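Local coordinates for nitroreductase family protein (Sphingopyxis sp., PDB 7DP1) that binds flavin mononucleotide and probably uses NADPH to reduce nitro groups of dinitroaniline herbicides, as a dimeric member of the nitroreductase family, at residues E61-V66 with P135-L140. The protein carries 1 engineered substitution. Residues are numbered along the deposited sequence; the frame is centred on the assembly and turned at random.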
loop_
_atom_site.group_PDB
_atom_site.type_symbol
_atom_site.label_atom_id
_atom_site.label_comp_id
_atom_site.label_asym_id
_atom_site.label_seq_id
_atom_site.Cartn_x
_atom_site.Cartn_y
_atom_site.Cartn_z
ATOM N N GLU A 61 -19.103 -16.190 -15.575
ATOM C CA GLU A 61 -19.225 -15.764 -16.974
ATOM C C GLU A 61 -18.638 -14.376 -17.251
ATOM O O GLU A 61 -18.068 -14.136 -18.323
ATOM C CB GLU A 61 -20.706 -15.789 -17.378
ATOM C CG GLU A 61 -21.176 -14.631 -18.264
ATOM C CD GLU A 61 -20.570 -14.626 -19.665
ATOM O OE1 GLU A 61 -20.007 -15.660 -20.090
ATOM O OE2 GLU A 61 -20.649 -13.572 -20.334
ATOM N N ARG A 62 -18.814 -13.460 -16.303
ATOM C CA ARG A 62 -18.273 -12.108 -16.426
ATOM C C ARG A 62 -16.754 -12.148 -16.453
ATOM O O ARG A 62 -16.101 -11.535 -17.299
ATOM C CB ARG A 62 -18.750 -11.241 -15.268
ATOM C CG ARG A 62 -20.267 -11.086 -15.230
ATOM C CD ARG A 62 -20.770 -10.271 -16.405
ATOM N NE ARG A 62 -20.019 -9.031 -16.528
ATOM C CZ ARG A 62 -19.198 -8.755 -17.532
ATOM N NH1 ARG A 62 -19.024 -9.634 -18.512
ATOM N NH2 ARG A 62 -18.548 -7.601 -17.549
ATOM N N TRP A 63 -16.208 -12.895 -15.506
ATOM C CA TRP A 63 -14.782 -13.111 -15.395
ATOM C C TRP A 63 -14.307 -13.799 -16.686
ATOM O O TRP A 63 -13.188 -13.575 -17.143
ATOM C CB TRP A 63 -14.501 -13.908 -14.116
ATOM C CG TRP A 63 -13.132 -14.485 -13.874
ATOM C CD1 TRP A 63 -12.866 -15.663 -13.231
ATOM C CD2 TRP A 63 -11.853 -13.932 -14.230
ATOM N NE1 TRP A 63 -11.513 -15.880 -13.170
ATOM C CE2 TRP A 63 -10.867 -14.838 -13.780
ATOM C CE3 TRP A 63 -11.445 -12.776 -14.893
ATOM C CZ2 TRP A 63 -9.502 -14.620 -13.974
ATOM C CZ3 TRP A 63 -10.094 -12.566 -15.095
ATOM C CH2 TRP A 63 -9.138 -13.486 -14.640
ATOM N N GLN A 64 -15.173 -14.597 -17.306
ATOM C CA GLN A 64 -14.805 -15.205 -18.593
ATOM C C GLN A 64 -14.821 -14.202 -19.749
ATOM O O GLN A 64 -14.007 -14.301 -20.667
ATOM C CB GLN A 64 -15.753 -16.363 -18.943
ATOM C CG GLN A 64 -15.176 -17.735 -18.693
ATOM C CD GLN A 64 -13.949 -18.000 -19.536
ATOM O OE1 GLN A 64 -13.889 -17.615 -20.702
ATOM N NE2 GLN A 64 -12.957 -18.655 -18.945
ATOM N N ALA A 65 -15.751 -13.253 -19.720
ATOM C CA ALA A 65 -15.807 -12.211 -20.743
ATOM C C ALA A 65 -14.539 -11.335 -20.711
ATOM O O ALA A 65 -13.942 -11.053 -21.756
ATOM C CB ALA A 65 -17.055 -11.365 -20.576
ATOM N N VAL A 66 -14.133 -10.901 -19.524
ATOM C CA VAL A 66 -12.915 -10.097 -19.410
ATOM C C VAL A 66 -11.745 -10.858 -20.009
ATOM O O VAL A 66 -10.950 -10.290 -20.754
ATOM C CB VAL A 66 -12.590 -9.716 -17.941
ATOM C CG1 VAL A 66 -11.308 -8.881 -17.855
ATOM C CG2 VAL A 66 -13.762 -8.993 -17.314
ATOM N N PRO A 135 -10.715 -18.550 -9.516
ATOM C CA PRO A 135 -12.153 -18.446 -9.812
ATOM C C PRO A 135 -12.701 -17.025 -9.705
ATOM O O PRO A 135 -13.755 -16.738 -10.267
ATOM C CB PRO A 135 -12.790 -19.349 -8.754
ATOM C CG PRO A 135 -11.845 -19.275 -7.609
ATOM C CD PRO A 135 -10.468 -19.200 -8.220
ATOM N N VAL A 136 -11.987 -16.161 -8.998
ATOM C CA VAL A 136 -12.432 -14.797 -8.719
ATOM C C VAL A 136 -11.342 -13.808 -9.097
ATOM O O VAL A 136 -10.163 -14.075 -8.874
ATOM C CB VAL A 136 -12.797 -14.622 -7.211
ATOM C CG1 VAL A 136 -12.931 -13.150 -6.840
ATOM C CG2 VAL A 136 -14.080 -15.412 -6.858
ATOM N N MET A 137 -11.717 -12.686 -9.701
ATOM C CA MET A 137 -10.734 -11.647 -10.007
ATOM C C MET A 137 -11.243 -10.282 -9.547
ATOM O O MET A 137 -12.345 -9.866 -9.918
ATOM C CB MET A 137 -10.415 -11.608 -11.510
ATOM C CG MET A 137 -9.537 -10.426 -11.928
ATOM S SD MET A 137 -7.836 -10.553 -11.282
ATOM C CE MET A 137 -7.390 -12.145 -12.002
ATOM N N LEU A 138 -10.444 -9.608 -8.723
ATOM C CA LEU A 138 -10.744 -8.251 -8.256
ATOM C C LEU A 138 -9.947 -7.253 -9.049
ATOM O O LEU A 138 -8.711 -7.326 -9.097
ATOM C CB LEU A 138 -10.420 -8.101 -6.767
ATOM C CG LEU A 138 -10.553 -6.721 -6.123
ATOM C CD1 LEU A 138 -11.033 -6.864 -4.701
ATOM C CD2 LEU A 138 -9.221 -5.981 -6.127
ATOM N N PHE A 139 -10.640 -6.272 -9.598
ATOM C CA PHE A 139 -9.973 -5.192 -10.298
ATOM C C PHE A 139 -10.054 -3.943 -9.449
ATOM O O PHE A 139 -11.150 -3.432 -9.152
ATOM C CB PHE A 139 -10.593 -4.957 -11.667
ATOM C CG PHE A 139 -10.288 -6.041 -12.655
ATOM C CD1 PHE A 139 -9.031 -6.135 -13.219
ATOM C CD2 PHE A 139 -11.262 -6.963 -13.023
ATOM C CE1 PHE A 139 -8.733 -7.143 -14.136
ATOM C CE2 PHE A 139 -10.982 -7.968 -13.929
ATOM C CZ PHE A 139 -9.710 -8.057 -14.505
ATOM N N LEU A 140 -8.880 -3.473 -9.050
ATOM C CA LEU A 140 -8.758 -2.320 -8.164
ATOM C C LEU A 140 -8.561 -1.084 -8.992
ATOM O O LEU A 140 -7.635 -1.014 -9.798
ATOM C CB LEU A 140 -7.593 -2.527 -7.169
ATOM C CG LEU A 140 -7.099 -1.354 -6.310
ATOM C CD1 LEU A 140 -8.237 -0.671 -5.589
ATOM C CD2 LEU A 140 -6.028 -1.852 -5.293
#
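Met137 lays its CB over one face of the Trp63 indole, 3.6 Å from the centroid of the six-membered ring and 7° off its normal, a CH-pi contact. The Met137 chain bends at chi2 (68°) and again at chi3, so this flexible, unbranched thioether rises from the ring, leaves SD in an oblique Met-aromatic position and dips CE to 3.4 Å from Trp63 CH2 on the same side. At the pyrrole end, Trp63 CD1 lies 3.3 Å from Pro135 O, while NE1 donates to Ala134 O, satisfying the buried indole's one polar atom. One helical turn on, compact, branched Val66 brings CG1 obliquely to Phe139 CZ at 3.8 Å; the flat Phe139 ring suits its place by offering a face to Met137 CG. Strand 136-143 is held between strands 54-59 and 195-204 by backbone bonds such as Met137 with Val58, and helix segment 61-66 runs at 64° to strand segment 136-140. The Met137 side chain lies about 9 Å from the bound FMN. An alanine in place of Trp63 would probably leave Met137 without its aromatic platform and Ala134 O without its indole donor. With no hydrogen bond between the segments, their fit rests on shape and dispersion, ring-face contact being Met137 on Trp63.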